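Local atomic coordinates of Rho guanine nucleotide exchange factor 11 (Homo sapiens, PDB entry 5JHH), a protein that probably activates Rho-family GTPases such as RhoA by promoting exchange of bound GDP for GTP through its tandem RhoGEF (DH) and PH domains. Residues Q114-S125 with Y207-E216; Y224-L233 with L284-K294. All coordinates share one frame; numbering follows the deposited sequence.

Contact 1 (Q114-S125 with Y207-E216); sequences QQVAAQFCSYQS and YVNEAVKQTE
Gln114 lies flat across the phenol ring of Tyr207, where helix 107-121 meets helix 189-227 in the RhoGEF domain. Its chain runs out over one face of the ring: CB stands 3.7 Å from Tyr207 CD1, and CG sits almost on the ring normal, 3.6 Å from the centroid, as a CH-pi contact. Beyond it the amide continues in a plane only 8° from that of the ring, with NE2 3.4 Å from Tyr207 CD2 and OE1 turned toward Tyr207 CB; the hydrogen-bond partner of OE1 is Arg110 NE, outside both segments. This overlay depends on CG standing between backbone N and carbonyl carbon (chi1 72°). Ala118 CB meets the same ring at its edge, in plane, 3.6 Å from Tyr207 CE1, and packs on Ala211 CB.

The segments' axes cross at -32° and approach to 9.0 Å, a spacing compatible with small Ala118, Ala211 and Ser122 between them. Val208 reaches Ala117, Ala118 and Cys121 with its methyls, while Leu170 of helix 165-182 touches Ala117 and Val208. Farther along, Ser122 CB lies 3.3 Å from Thr215 OG1. Each hydroxyl turns back to a carbonyl of its own segment, Ser122 OG to Ala118 O and Thr215 OG1 to Ala211 O. Thr215 CG2 touches the edge of the Tyr123 ring.

Past the interhelical turn, Ser125 OG donates to Glu216 OE2 at 2.5 Å, a very short bond whose exact length is doubtful. A water accepts from Ser125 N and lies within hydrogen-bonding reach of Glu216 OE2 and Ser122 O. Glu216 OE1 forms a salt bridge with a basic side chain of the other protein chain, so this carboxylate probably carries negative charge: one oxygen appears to face Ser125 and the water, the other the partner chain.

Contact 2 (Y224-L233 with L284-K294); sequences YQKRLDATAL and LQKQDEKLLLK
Arg227 O and Asp229 bind Leu291 and Leu293 through the main chain, adding strand 228-229 in parallel to strand 290-292 at the edge of the PH-domain sheet. Leu291 N donates to Arg227 O, Asp229 N to Leu291 O (2.9 Å, nearly straight at 176°), and Leu293 N to Asp229 O.

Polar side-chain contact centres on Arg227. Its chain bends at chi3 (49°), bringing NE to Glu289 O at 2.9 Å; the bond is bent to 139°, and NE comes from above the carbonyl plane. Leu291 CD1 lies 4.0 Å above one face of the guanidinium and Glu289 OE2 over the opposite one, both offset toward the rim. Glu289 OE2 remains 4.2 Å from Arg227 NH2, an attraction of charges without an aimed N-H. An alanine here would remove the NE donor and the guanidinium, and would probably leave Glu289 O without this bond and one side of Leu291 less covered.

Nonpolar packing uses both faces of the sheet. On one, Leu291 CD1 reaches Tyr224 CB at 3.8 Å, and the side chains of Leu228 and Leu284 cross at about a right angle, CD1 against CD2; Tyr224 OH hydrogen-bonds Glu257. On the other, the Asp229 CB methylene makes van der Waals contact with Leu292 CD2 at 3.6 Å, the two side chains side by side. Past the paired residues, Leu293 CD2 touches Ala230 CB and Leu293 CB approaches Leu228 CD1.

Backbone bonding by 227-229 thus joins the chain leaving the long helix to the PH sheet, while the carboxylate of Glu289 would probably offset in part the charge gathered by Arg227 and the neighbouring Lys286.

How the contacts relate
From the N terminus, the chain first enters contact 1 at 114-125, at the turn joining helices 107-121 and 124-137. It then passes through 81 mostly helical residues before helix 189-227 returns at 207-216 to close the loop within the helical bundle. The same long helix runs on into 224-233, where contact 2 opens; 50 residues with strands but no helix follow before 284-294 closes it. The two loops neither nest nor cross but follow in series, with centres about 29 Å apart. Helix 189-227 thus spans both, packed against the RhoGEF bundle at contact 1 and joined to the PH sheet at contact 2 through the strand that follows it.

Contact 1 (Q114-S125 with Y207-E216)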
loop_
_atom_site.group_PDB
_atom_site.type_symbol
_atom_site.label_atom_id
_atom_site.label_comp_id
_atom_site.label_asym_id
_atom_site.label_seq_id
_atom_site.Cartn_x
_atom_site.Cartn_y
_atom_site.Cartn_z
ATOM N N GLN A 114 12.746 12.537 5.534
ATOM C CA GLN A 114 12.760 11.376 4.668
ATOM C C GLN A 114 13.849 10.410 5.042
ATOM O O GLN A 114 13.636 9.225 4.914
ATOM C CB GLN A 114 12.754 11.704 3.176
ATOM C CG GLN A 114 14.014 12.259 2.588
ATOM C CD GLN A 114 13.797 12.939 1.214
ATOM O OE1 GLN A 114 12.680 13.082 0.723
ATOM N NE2 GLN A 114 14.921 13.311 0.553
ATOM N N GLN A 115 14.970 10.886 5.571
ATOM C CA GLN A 115 16.030 9.982 5.923
ATOM C C GLN A 115 15.555 9.179 7.097
ATOM O O GLN A 115 15.752 8.001 7.160
ATOM C CB GLN A 115 17.297 10.671 6.446
ATOM C CG GLN A 115 18.090 11.516 5.524
ATOM C CD GLN A 115 19.264 12.175 6.280
ATOM O OE1 GLN A 115 19.096 13.156 7.028
ATOM N NE2 GLN A 115 20.426 11.622 6.110
ATOM N N VAL A 116 15.096 9.873 8.118
ATOM C CA VAL A 116 14.701 9.237 9.357
ATOM C C VAL A 116 13.519 8.312 9.110
ATOM O O VAL A 116 13.577 7.178 9.486
ATOM C CB VAL A 116 14.397 10.287 10.416
ATOM C CG1 VAL A 116 13.885 9.634 11.672
ATOM C CG2 VAL A 116 15.690 11.057 10.737
ATOM N N ALA A 117 12.511 8.753 8.372
ATOM C CA ALA A 117 11.379 7.870 8.118
ATOM C C ALA A 117 11.784 6.670 7.297
ATOM O O ALA A 117 11.301 5.555 7.520
ATOM C CB ALA A 117 10.249 8.608 7.431
ATOM N N ALA A 118 12.710 6.858 6.377
ATOM C CA ALA A 118 13.098 5.750 5.514
ATOM C C ALA A 118 13.891 4.712 6.287
ATOM O O ALA A 118 13.655 3.535 6.146
ATOM C CB ALA A 118 13.922 6.248 4.309
ATOM N N GLN A 119 14.833 5.160 7.097
ATOM C CA GLN A 119 15.595 4.260 7.941
ATOM C C GLN A 119 14.636 3.496 8.869
ATOM O O GLN A 119 14.725 2.293 8.981
ATOM C CB GLN A 119 16.692 5.008 8.723
ATOM C CG GLN A 119 17.727 4.071 9.332
ATOM C CD GLN A 119 18.583 4.663 10.463
ATOM O OE1 GLN A 119 19.225 3.905 11.196
ATOM N NE2 GLN A 119 18.621 6.006 10.594
ATOM N N PHE A 120 13.669 4.169 9.480
ATOM C CA PHE A 120 12.721 3.452 10.333
ATOM C C PHE A 120 11.892 2.391 9.590
ATOM O O PHE A 120 11.641 1.341 10.152
ATOM C CB PHE A 120 11.802 4.423 11.052
ATOM C CG PHE A 120 10.901 3.778 12.081
ATOM C CD1 PHE A 120 11.357 3.521 13.346
ATOM C CD2 PHE A 120 9.574 3.520 11.790
ATOM C CE1 PHE A 120 10.524 2.975 14.292
ATOM C CE2 PHE A 120 8.734 2.977 12.737
ATOM C CZ PHE A 120 9.204 2.704 13.991
ATOM N N CYS A 121 11.500 2.626 8.349
ATOM C CA CYS A 121 10.550 1.759 7.688
ATOM C C CYS A 121 11.152 0.744 6.752
ATOM O O CYS A 121 10.496 -0.237 6.430
ATOM C CB CYS A 121 9.591 2.582 6.788
ATOM S SG CYS A 121 8.602 3.766 7.717
ATOM N N SER A 122 12.275 1.063 6.140
ATOM C CA SER A 122 12.721 0.269 5.003
ATOM C C SER A 122 12.788 -1.227 5.248
ATOM O O SER A 122 12.496 -2.037 4.344
ATOM C CB SER A 122 14.102 0.749 4.494
ATOM O OG SER A 122 15.017 0.764 5.561
ATOM N N TYR A 123 13.220 -1.597 6.440
ATOM C CA TYR A 123 13.525 -2.989 6.764
ATOM C C TYR A 123 12.370 -3.641 7.542
ATOM O O TYR A 123 12.446 -4.778 7.978
ATOM C CB TYR A 123 14.815 -3.044 7.607
ATOM C CG TYR A 123 15.392 -4.454 7.839
ATOM C CD1 TYR A 123 16.116 -5.121 6.839
ATOM C CD2 TYR A 123 15.219 -5.092 9.041
ATOM C CE1 TYR A 123 16.666 -6.380 7.048
ATOM C CE2 TYR A 123 15.779 -6.354 9.278
ATOM C CZ TYR A 123 16.505 -6.991 8.285
ATOM O OH TYR A 123 16.991 -8.248 8.551
ATOM N N GLN A 124 11.269 -2.932 7.669
ATOM C CA GLN A 124 10.281 -3.277 8.675
ATOM C C GLN A 124 9.581 -4.585 8.365
ATOM O O GLN A 124 9.272 -5.320 9.247
ATOM C CB GLN A 124 9.282 -2.138 8.797
ATOM C CG GLN A 124 8.442 -2.166 10.055
ATOM C CD GLN A 124 7.520 -0.966 10.161
ATOM O OE1 GLN A 124 6.443 -0.963 9.588
ATOM N NE2 GLN A 124 7.949 0.066 10.909
ATOM N N SER A 125 9.340 -4.897 7.113
ATOM C CA SER A 125 8.596 -6.122 6.793
ATOM C C SER A 125 9.378 -7.362 7.191
ATOM O O SER A 125 8.829 -8.359 7.704
ATOM C CB SER A 125 8.287 -6.156 5.303
ATOM O OG SER A 125 9.478 -6.127 4.528
ATOM N N TYR A 207 10.531 8.815 -1.919
ATOM C CA TYR A 207 11.814 8.454 -1.348
ATOM C C TYR A 207 11.676 7.272 -0.389
ATOM O O TYR A 207 12.450 6.334 -0.451
ATOM C CB TYR A 207 12.397 9.676 -0.616
ATOM C CG TYR A 207 13.743 9.488 0.035
ATOM C CD1 TYR A 207 13.852 8.799 1.221
ATOM C CD2 TYR A 207 14.903 10.057 -0.493
ATOM C CE1 TYR A 207 15.085 8.630 1.832
ATOM C CE2 TYR A 207 16.143 9.904 0.133
ATOM C CZ TYR A 207 16.212 9.180 1.285
ATOM O OH TYR A 207 17.376 8.938 1.955
ATOM N N VAL A 208 10.674 7.305 0.500
ATOM C CA VAL A 208 10.456 6.172 1.414
ATOM C C VAL A 208 10.009 4.946 0.606
ATOM O O VAL A 208 10.457 3.851 0.854
ATOM C CB VAL A 208 9.426 6.485 2.490
ATOM C CG1 VAL A 208 9.169 5.252 3.384
ATOM C CG2 VAL A 208 9.933 7.648 3.316
ATOM N N ASN A 209 9.169 5.142 -0.384
ATOM C CA ASN A 209 8.782 4.046 -1.262
ATOM C C ASN A 209 10.018 3.366 -1.845
ATOM O O ASN A 209 10.166 2.154 -1.814
ATOM C CB ASN A 209 7.852 4.550 -2.400
ATOM C CG ASN A 209 7.274 3.417 -3.239
ATOM O OD1 ASN A 209 6.263 2.814 -2.904
ATOM N ND2 ASN A 209 7.963 3.079 -4.300
ATOM N N GLU A 210 10.913 4.167 -2.369
ATOM C CA GLU A 210 12.121 3.634 -2.955
ATOM C C GLU A 210 13.008 2.940 -1.913
ATOM O O GLU A 210 13.549 1.878 -2.186
ATOM C CB GLU A 210 12.840 4.759 -3.725
ATOM C CG GLU A 210 14.041 4.329 -4.537
ATOM C CD GLU A 210 13.694 3.485 -5.737
ATOM O OE1 GLU A 210 12.566 3.590 -6.244
ATOM O OE2 GLU A 210 14.582 2.739 -6.184
ATOM N N ALA A 211 13.125 3.464 -0.699
ATOM C CA ALA A 211 13.969 2.779 0.273
ATOM C C ALA A 211 13.437 1.409 0.631
ATOM O O ALA A 211 14.210 0.457 0.822
ATOM C CB ALA A 211 14.121 3.595 1.543
ATOM N N VAL A 212 12.119 1.308 0.791
ATOM C CA VAL A 212 11.526 0.035 1.123
ATOM C C VAL A 212 11.789 -0.906 -0.040
ATOM O O VAL A 212 12.209 -2.055 0.127
ATOM C CB VAL A 212 10.022 0.190 1.323
ATOM C CG1 VAL A 212 9.297 -1.132 1.365
ATOM C CG2 VAL A 212 9.753 0.980 2.586
ATOM N N LYS A 213 11.581 -0.404 -1.236
ATOM C CA LYS A 213 11.772 -1.232 -2.413
ATOM C C LYS A 213 13.170 -1.831 -2.485
ATOM O O LYS A 213 13.298 -3.038 -2.626
ATOM C CB LYS A 213 11.487 -0.436 -3.624
ATOM C CG LYS A 213 11.866 -1.123 -4.907
ATOM C CD LYS A 213 11.591 -0.119 -6.012
ATOM C CE LYS A 213 11.511 -0.816 -7.335
ATOM N NZ LYS A 213 11.112 0.184 -8.345
ATOM N N GLN A 214 14.199 -1.004 -2.319
ATOM C CA GLN A 214 15.560 -1.461 -2.504
ATOM C C GLN A 214 15.973 -2.333 -1.341
ATOM O O GLN A 214 16.629 -3.351 -1.528
ATOM C CB GLN A 214 16.541 -0.289 -2.684
ATOM C CG GLN A 214 16.435 0.464 -4.037
ATOM C CD GLN A 214 16.218 -0.428 -5.299
ATOM O OE1 GLN A 214 16.792 -1.523 -5.445
ATOM N NE2 GLN A 214 15.394 0.053 -6.214
ATOM N N THR A 215 15.556 -1.979 -0.134
ATOM C CA THR A 215 15.922 -2.797 1.013
ATOM C C THR A 215 15.289 -4.164 0.940
ATOM O O THR A 215 15.969 -5.162 1.182
ATOM C CB THR A 215 15.488 -2.162 2.341
ATOM O OG1 THR A 215 16.180 -0.924 2.538
ATOM C CG2 THR A 215 15.769 -3.050 3.469
ATOM N N GLU A 216 13.988 -4.238 0.662
ATOM C CA GLU A 216 13.359 -5.550 0.520
ATOM C C GLU A 216 13.919 -6.332 -0.693
ATOM O O GLU A 216 14.173 -7.554 -0.614
ATOM C CB GLU A 216 11.845 -5.430 0.359
ATOM C CG GLU A 216 11.150 -4.865 1.593
ATOM C CD GLU A 216 9.631 -4.728 1.466
ATOM O OE1 GLU A 216 9.085 -4.609 0.335
ATOM O OE2 GLU A 216 8.974 -4.778 2.544
HETATM O O HOH W 1 10.060 -3.246 4.772
#

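Contact 2 (Y224-L233 with L284-K294)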
loop_
_atom_site.group_PDB
_atom_site.type_symbol
_atom_site.label_atom_id
_atom_site.label_comp_id
_atom_site.label_asym_id
_atom_site.label_seq_id
_atom_site.Cartn_x
_atom_site.Cartn_y
_atom_site.Cartn_z
ATOM N N TYR A 224 17.335 -15.565 -2.808
ATOM C CA TYR A 224 17.318 -16.259 -4.081
ATOM C C TYR A 224 18.689 -16.772 -4.474
ATOM O O TYR A 224 18.766 -17.822 -5.026
ATOM C CB TYR A 224 16.839 -15.378 -5.203
ATOM C CG TYR A 224 15.384 -15.029 -5.165
ATOM C CD1 TYR A 224 14.512 -15.596 -4.249
ATOM C CD2 TYR A 224 14.873 -14.132 -6.072
ATOM C CE1 TYR A 224 13.178 -15.260 -4.247
ATOM C CE2 TYR A 224 13.547 -13.792 -6.072
ATOM C CZ TYR A 224 12.721 -14.341 -5.147
ATOM O OH TYR A 224 11.394 -14.000 -5.186
ATOM N N GLN A 225 19.733 -15.990 -4.249
ATOM C CA GLN A 225 21.080 -16.382 -4.606
ATOM C C GLN A 225 21.482 -17.720 -3.954
ATOM O O GLN A 225 21.900 -18.629 -4.646
ATOM C CB GLN A 225 22.078 -15.293 -4.209
ATOM C CG GLN A 225 23.460 -15.482 -4.812
ATOM C CD GLN A 225 23.399 -15.602 -6.319
ATOM O OE1 GLN A 225 22.612 -14.923 -6.979
ATOM N NE2 GLN A 225 24.218 -16.474 -6.873
ATOM N N LYS A 226 21.327 -17.829 -2.639
ATOM C CA LYS A 226 21.470 -19.103 -1.921
ATOM C C LYS A 226 20.781 -20.282 -2.597
ATOM O O LYS A 226 21.316 -21.370 -2.631
ATOM C CB LYS A 226 20.917 -18.973 -0.490
ATOM C CG LYS A 226 21.898 -18.340 0.481
ATOM C CD LYS A 226 21.271 -17.959 1.816
ATOM C CE LYS A 226 22.105 -16.865 2.498
ATOM N NZ LYS A 226 21.991 -16.867 3.987
ATOM N N ARG A 227 19.579 -20.052 -3.105
ATOM C CA ARG A 227 18.773 -21.096 -3.692
ATOM C C ARG A 227 19.019 -21.266 -5.160
ATOM O O ARG A 227 18.418 -22.131 -5.810
ATOM C CB ARG A 227 17.321 -20.741 -3.536
ATOM C CG ARG A 227 16.878 -20.670 -2.097
ATOM C CD ARG A 227 15.589 -19.892 -1.998
ATOM N NE ARG A 227 14.620 -20.369 -2.962
ATOM C CZ ARG A 227 13.446 -19.775 -3.165
ATOM N NH1 ARG A 227 13.127 -18.658 -2.510
ATOM N NH2 ARG A 227 12.602 -20.271 -4.051
ATOM N N LEU A 228 19.849 -20.397 -5.699
ATOM C CA LEU A 228 20.202 -20.466 -7.094
ATOM C C LEU A 228 21.110 -21.643 -7.303
ATOM O O LEU A 228 22.118 -21.796 -6.607
ATOM C CB LEU A 228 20.967 -19.227 -7.519
ATOM C CG LEU A 228 21.254 -19.049 -9.013
ATOM C CD1 LEU A 228 19.997 -18.893 -9.856
ATOM C CD2 LEU A 228 22.170 -17.857 -9.218
ATOM N N ASP A 229 20.750 -22.431 -8.303
ATOM C CA ASP A 229 21.595 -23.478 -8.837
ATOM C C ASP A 229 21.769 -23.173 -10.319
ATOM O O ASP A 229 20.841 -23.364 -11.092
ATOM C CB ASP A 229 20.884 -24.819 -8.641
ATOM C CG ASP A 229 21.589 -25.988 -9.332
ATOM O OD1 ASP A 229 22.402 -25.776 -10.258
ATOM O OD2 ASP A 229 21.278 -27.130 -8.959
ATOM N N ALA A 230 22.945 -22.661 -10.686
ATOM C CA ALA A 230 23.315 -22.442 -12.090
ATOM C C ALA A 230 24.332 -23.507 -12.521
ATOM O O ALA A 230 25.346 -23.202 -13.161
ATOM C CB ALA A 230 23.919 -21.056 -12.274
ATOM N N THR A 231 24.041 -24.754 -12.173
ATOM C CA THR A 231 25.004 -25.838 -12.312
ATOM C C THR A 231 25.023 -26.365 -13.751
ATOM O O THR A 231 26.068 -26.393 -14.386
ATOM C CB THR A 231 24.708 -26.947 -11.286
ATOM O OG1 THR A 231 25.921 -27.284 -10.635
ATOM C CG2 THR A 231 24.008 -28.182 -11.889
ATOM N N ALA A 232 23.856 -26.665 -14.309
ATOM C CA ALA A 232 23.788 -27.120 -15.686
ATOM C C ALA A 232 24.422 -26.132 -16.696
ATOM O O ALA A 232 24.470 -26.411 -17.880
ATOM C CB ALA A 232 22.339 -27.401 -16.053
ATOM N N LEU A 233 24.866 -24.965 -16.241
ATOM C CA LEU A 233 25.536 -24.010 -17.105
ATOM C C LEU A 233 27.023 -23.972 -16.808
ATOM O O LEU A 233 27.764 -23.285 -17.498
ATOM C CB LEU A 233 24.931 -22.612 -16.930
ATOM C CG LEU A 233 23.508 -22.459 -17.491
ATOM C CD1 LEU A 233 22.488 -23.105 -16.581
ATOM C CD2 LEU A 233 23.125 -21.007 -17.686
ATOM N N LEU A 284 13.714 -18.962 -14.468
ATOM C CA LEU A 284 14.057 -19.923 -13.460
ATOM C C LEU A 284 12.961 -20.932 -13.377
ATOM O O LEU A 284 11.782 -20.621 -13.605
ATOM C CB LEU A 284 14.250 -19.250 -12.113
ATOM C CG LEU A 284 15.396 -18.251 -11.996
ATOM C CD1 LEU A 284 15.354 -17.537 -10.650
ATOM C CD2 LEU A 284 16.731 -18.952 -12.169
ATOM N N GLN A 285 13.378 -22.148 -13.046
ATOM C CA GLN A 285 12.463 -23.224 -12.770
ATOM C C GLN A 285 12.431 -23.487 -11.282
ATOM O O GLN A 285 13.474 -23.598 -10.647
ATOM C CB GLN A 285 12.940 -24.466 -13.496
ATOM C CG GLN A 285 11.831 -25.398 -13.911
ATOM C CD GLN A 285 12.358 -26.506 -14.785
ATOM O OE1 GLN A 285 13.535 -26.515 -15.162
ATOM N NE2 GLN A 285 11.496 -27.450 -15.107
ATOM N N LYS A 286 11.235 -23.550 -10.719
ATOM C CA LYS A 286 11.092 -23.858 -9.312
ATOM C C LYS A 286 11.252 -25.369 -9.224
ATOM O O LYS A 286 10.729 -26.094 -10.059
ATOM C CB LYS A 286 9.728 -23.417 -8.752
ATOM C CG LYS A 286 9.562 -21.913 -8.530
ATOM C CD LYS A 286 9.028 -21.547 -7.129
ATOM C CE LYS A 286 8.295 -20.184 -7.105
ATOM N NZ LYS A 286 8.632 -19.235 -5.985
ATOM N N GLN A 287 11.992 -25.839 -8.232
ATOM C CA GLN A 287 12.326 -27.245 -8.112
ATOM C C GLN A 287 12.590 -27.470 -6.656
ATOM O O GLN A 287 13.715 -27.262 -6.182
ATOM C CB GLN A 287 13.569 -27.539 -8.952
ATOM C CG GLN A 287 14.500 -28.632 -8.449
ATOM C CD GLN A 287 14.146 -29.988 -8.991
ATOM O OE1 GLN A 287 13.483 -30.773 -8.316
ATOM N NE2 GLN A 287 14.578 -30.275 -10.217
ATOM N N ASP A 288 11.531 -27.851 -5.950
ATOM C CA ASP A 288 11.489 -27.769 -4.495
ATOM C C ASP A 288 11.750 -26.328 -4.093
ATOM O O ASP A 288 10.965 -25.437 -4.431
ATOM C CB ASP A 288 12.498 -28.734 -3.824
ATOM C CG ASP A 288 11.968 -30.162 -3.708
ATOM O OD1 ASP A 288 10.842 -30.434 -4.179
ATOM O OD2 ASP A 288 12.683 -31.013 -3.141
ATOM N N GLU A 289 12.865 -26.104 -3.407
ATOM C CA GLU A 289 13.161 -24.813 -2.878
ATOM C C GLU A 289 14.325 -24.259 -3.650
ATOM O O GLU A 289 14.926 -23.277 -3.250
ATOM C CB GLU A 289 13.493 -24.906 -1.380
ATOM C CG GLU A 289 12.994 -23.703 -0.574
ATOM C CD GLU A 289 11.465 -23.585 -0.528
ATOM O OE1 GLU A 289 10.821 -24.513 0.018
ATOM O OE2 GLU A 289 10.903 -22.563 -1.020
ATOM N N LYS A 290 14.660 -24.889 -4.762
ATOM C CA LYS A 290 15.808 -24.439 -5.516
ATOM C C LYS A 290 15.328 -23.729 -6.770
ATOM O O LYS A 290 14.191 -23.912 -7.202
ATOM C CB LYS A 290 16.768 -25.600 -5.793
ATOM C CG LYS A 290 17.356 -26.207 -4.500
ATOM C CD LYS A 290 18.890 -26.201 -4.463
ATOM C CE LYS A 290 19.497 -25.020 -3.697
ATOM N NZ LYS A 290 20.742 -24.469 -4.342
ATOM N N LEU A 291 16.171 -22.829 -7.264
ATOM C CA LEU A 291 15.871 -22.026 -8.454
ATOM C C LEU A 291 16.900 -22.407 -9.487
ATOM O O LEU A 291 18.091 -22.072 -9.366
ATOM C CB LEU A 291 15.962 -20.508 -8.174
ATOM C CG LEU A 291 14.996 -19.970 -7.118
ATOM C CD1 LEU A 291 15.335 -18.540 -6.725
ATOM C CD2 LEU A 291 13.554 -20.093 -7.568
ATOM N N LEU A 292 16.426 -23.129 -10.495
ATOM C CA LEU A 292 17.299 -23.759 -11.446
ATOM C C LEU A 292 17.470 -22.892 -12.650
ATOM O O LEU A 292 16.504 -22.625 -13.384
ATOM C CB LEU A 292 16.701 -25.075 -11.912
ATOM C CG LEU A 292 16.603 -26.184 -10.883
ATOM C CD1 LEU A 292 16.272 -27.457 -11.652
ATOM C CD2 LEU A 292 17.891 -26.325 -10.065
ATOM N N LEU A 293 18.711 -22.485 -12.868
ATOM C CA LEU A 293 19.080 -21.842 -14.106
ATOM C C LEU A 293 19.571 -22.944 -15.053
ATOM O O LEU A 293 20.563 -23.634 -14.742
ATOM C CB LEU A 293 20.169 -20.819 -13.810
ATOM C CG LEU A 293 20.313 -19.629 -14.744
ATOM C CD1 LEU A 293 18.978 -18.957 -14.987
ATOM C CD2 LEU A 293 21.321 -18.632 -14.183
ATOM N N LYS A 294 18.858 -23.128 -16.173
ATOM C CA LYS A 294 18.973 -24.333 -17.008
ATOM C C LYS A 294 18.479 -24.124 -18.444
ATOM O O LYS A 294 17.383 -23.570 -18.647
ATOM C CB LYS A 294 18.118 -25.441 -16.388
ATOM C CG LYS A 294 18.729 -26.834 -16.441
ATOM C CD LYS A 294 17.750 -27.883 -15.927
ATOM C CE LYS A 294 16.495 -27.939 -16.787
ATOM N NZ LYS A 294 15.732 -29.198 -16.577
HETATM O O HOH W 2 21.110 -25.576 -13.376
#